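Local coordinates for protein probable transcriptional regulator WhiB7 (Mycobacterium tuberculosis, PDB 7KUG) that regulates transcription, including its own gene's, probably in response to redox state, and carries a [4Fe-4S] cluster, the apo form probably binding DNA, at residues 70-74 with 75-79. The protein carries 2 engineered substitutions. Residues are numbered along the deposited sequence; the frame is centred on the assembly and turned at random.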
ATOM      1  N   ILE A  70     -12.825   8.575   2.629  1.00 19.18           N
ATOM      2  CA  ILE A  70     -12.844   7.277   1.906  1.00 19.72           C
ATOM      3  C   ILE A  70     -12.582   7.533   0.426  1.00 20.74           C
ATOM      4  O   ILE A  70     -13.296   8.356  -0.173  1.00 20.91           O
ATOM      5  CB  ILE A  70     -14.179   6.544   2.114  1.00 21.64           C
ATOM      6  CG1 ILE A  70     -14.378   6.192   3.590  1.00 21.92           C
ATOM      7  CG2 ILE A  70     -14.287   5.331   1.200  1.00 23.89           C
ATOM      8  CD1 ILE A  70     -15.825   6.059   3.973  1.00 26.54           C
ATOM      9  N   PHE A  71     -11.641   6.786  -0.150  1.00 18.20           N
ATOM     10  CA  PHE A  71     -11.324   6.854  -1.596  1.00 19.17           C
ATOM     11  C   PHE A  71     -11.953   5.696  -2.358  1.00 21.39           C
ATOM     12  O   PHE A  71     -12.099   4.580  -1.836  1.00 20.71           O
ATOM     13  CB  PHE A  71      -9.815   6.882  -1.799  1.00 18.18           C
ATOM     14  CG  PHE A  71      -9.210   8.247  -1.602  1.00 17.62           C
ATOM     15  CD1 PHE A  71      -9.243   8.855  -0.359  1.00 18.82           C
ATOM     16  CD2 PHE A  71      -8.605   8.914  -2.655  1.00 19.84           C
ATOM     17  CE1 PHE A  71      -8.700  10.118  -0.183  1.00 19.71           C
ATOM     18  CE2 PHE A  71      -8.053  10.172  -2.477  1.00 20.30           C
ATOM     19  CZ  PHE A  71      -8.086  10.766  -1.236  1.00 20.93           C
ATOM     20  N   ASP A  72     -12.310   5.990  -3.612  1.00 23.02           N
ATOM     21  CA  ASP A  72     -12.855   5.011  -4.577  1.00 22.64           C
ATOM     22  C   ASP A  72     -12.392   5.461  -5.967  1.00 22.04           C
ATOM     23  O   ASP A  72     -12.878   6.492  -6.438  1.00 22.53           O
ATOM     24  CB  ASP A  72     -14.376   4.933  -4.454  1.00 22.09           C
ATOM     25  CG  ASP A  72     -15.017   3.913  -5.376  1.00 23.57           C
ATOM     26  OD1 ASP A  72     -14.249   3.138  -6.006  1.00 23.03           O
ATOM     27  OD2 ASP A  72     -16.265   3.901  -5.458  1.00 23.70           O
ATOM     28  N   GLN A  73     -11.430   4.754  -6.561  1.00 21.08           N
ATOM     29  CA  GLN A  73     -10.856   5.074  -7.893  1.00 23.67           C
ATOM     30  C   GLN A  73     -10.383   6.528  -7.942  1.00 26.01           C
ATOM     31  O   GLN A  73     -10.630   7.186  -8.960  1.00 27.73           O
ATOM     32  CB  GLN A  73     -11.907   4.833  -8.974  1.00 25.85           C
ATOM     33  CG  GLN A  73     -12.532   3.453  -8.881  1.00 28.93           C
ATOM     34  CD  GLN A  73     -11.562   2.364  -9.266  1.00 32.96           C
ATOM     35  OE1 GLN A  73     -10.514   2.619  -9.861  1.00 33.19           O
ATOM     36  NE2 GLN A  73     -11.931   1.131  -8.954  1.00 35.28           N
ATOM     37  N   GLY A  74      -9.725   7.008  -6.887  1.00 23.10           N
ATOM     38  CA  GLY A  74      -9.157   8.369  -6.819  1.00 24.25           C
ATOM     39  C   GLY A  74     -10.202   9.432  -6.519  1.00 26.13           C
ATOM     40  O   GLY A  74      -9.806  10.608  -6.442  1.00 27.08           O
ATOM     41  N   SER A  75     -11.475   9.052  -6.353  1.00 24.15           N
ATOM     42  CA  SER A  75     -12.562   9.979  -5.943  0.54 25.46           C
ATOM     43  C   SER A  75     -12.838   9.837  -4.442  1.00 25.59           C
ATOM     44  O   SER A  75     -12.543   8.768  -3.889  1.00 24.72           O
ATOM     45  CB  SER A  75     -13.819   9.749  -6.745  0.54 26.99           C
ATOM     46  OG  SER A  75     -13.604  10.039  -8.120  0.54 29.78           O
ATOM     47  N   ILE A  76     -13.408  10.880  -3.841  1.00 26.22           N
ATOM     48  CA  ILE A  76     -13.919  10.883  -2.438  1.00 25.86           C
ATOM     49  C   ILE A  76     -15.346  10.338  -2.442  1.00 29.58           C
ATOM     50  O   ILE A  76     -16.169  10.817  -3.255  1.00 34.90           O
ATOM     51  CB  ILE A  76     -13.863  12.303  -1.841  1.00 27.01           C
ATOM     52  CG1 ILE A  76     -12.452  12.876  -1.909  1.00 27.74           C
ATOM     53  CG2 ILE A  76     -14.414  12.320  -0.422  1.00 27.92           C
ATOM     54  CD1 ILE A  76     -11.415  11.997  -1.282  1.00 25.52           C
ATOM     55  N   VAL A  77     -15.624   9.362  -1.581  1.00 26.44           N
ATOM     56  CA  VAL A  77     -17.002   8.864  -1.306  1.00 27.40           C
ATOM     57  C   VAL A  77     -17.608   9.800  -0.261  1.00 36.88           C
ATOM     58  O   VAL A  77     -17.232   9.673   0.918  1.00 34.23           O
ATOM     59  CB  VAL A  77     -16.981   7.400  -0.829  1.00 29.26           C
ATOM     60  CG1 VAL A  77     -18.364   6.898  -0.458  1.00 31.42           C
ATOM     61  CG2 VAL A  77     -16.330   6.481  -1.851  1.00 28.52           C
ATOM     62  N   SER A  78     -18.471  10.726  -0.695  1.00 36.47           N
ATOM     63  CA  SER A  78     -18.908  11.910   0.094  1.00 40.87           C
ATOM     64  C   SER A  78     -20.319  11.696   0.658  1.00 46.50           C
ATOM     65  O   SER A  78     -20.808  12.601   1.364  1.00 58.44           O
ATOM     66  CB  SER A  78     -18.845  13.167  -0.737  1.00 43.77           C
ATOM     67  OG  SER A  78     -19.960  13.246  -1.615  1.00 46.38           O
ATOM     68  N   HIS A  79     -20.946  10.554   0.359  1.00 45.75           N
ATOM     69  CA  HIS A  79     -22.380  10.275   0.652  1.00 48.76           C
ATOM     70  C   HIS A  79     -22.597   8.769   0.840  1.00 48.57           C
ATOM     71  O   HIS A  79     -22.249   7.967  -0.029  1.00 59.29           O
ATOM     72  CB  HIS A  79     -23.271  10.858  -0.455  1.00 43.61           C
ATOM     73  CG  HIS A  79     -24.728  10.701  -0.182  1.00 48.31           C
ATOM     74  ND1 HIS A  79     -25.301  11.103   1.010  1.00 43.13           N
ATOM     75  CD2 HIS A  79     -25.725  10.173  -0.925  1.00 44.90           C
ATOM     76  CE1 HIS A  79     -26.592  10.839   0.985  1.00 46.03           C
ATOM     77  NE2 HIS A  79     -26.878  10.269  -0.192  1.00 51.12           N
TER
HETATM   78  O   HOH W   1     -15.263  10.220   2.876  1.00 25.74           O
HETATM   79  O   HOH W   2     -12.755   8.480 -10.201  1.00 40.31           O
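F71 and I76 face each other as an antiparallel non-hydrogen-bonded pair, their CA atoms 4.9 Å apart, in the beta hairpin formed by strands 69-72 and 75-76. A type I' turn from D72 to S75 joins the strands, with Q73 and G74, both at positive phi, at its corners. D72 and S75 bond to each other in both directions, D72 N to S75 O at 2.8 Å and S75 N to D72 O at 2.9 Å. Further along, V77 N gives a nearly straight bond to I70 O (2.9 Å, 172° at the hydrogen), and a water bridges I70 N and V77 O beside it. At the exposed turn, a second water donates to Q73 O.

On the face carrying F71 and I76, the isoleucine lays its CD1 over one face of the phenyl ring, 3.7 Å from the centroid and shifted toward the CE1-CZ rim: a CH-pi contact. I76 CG1 stands anti to its own carbonyl carbon (chi1 -56°), and the second bend (chi2 -54°) brings CD1 over the ring. The same ring reaches L53, A56 and L57, which ties the hairpin to helix 49-59, the helix that carries C52, a cluster ligand by similarity with relatives; the F71 and C52 side chains lie about 7 Å apart. F71 also meets the ring of W66, in strand 65-66, edge-to-face.

V77 works on the other side of the hairpin. While I70 also packs on L36 and K40 of helix 33-43, its CG2 meets V77 CG2 at 3.8 Å, and that same valine methyl, V77 CG2, lies 3.6 Å from D72 CB.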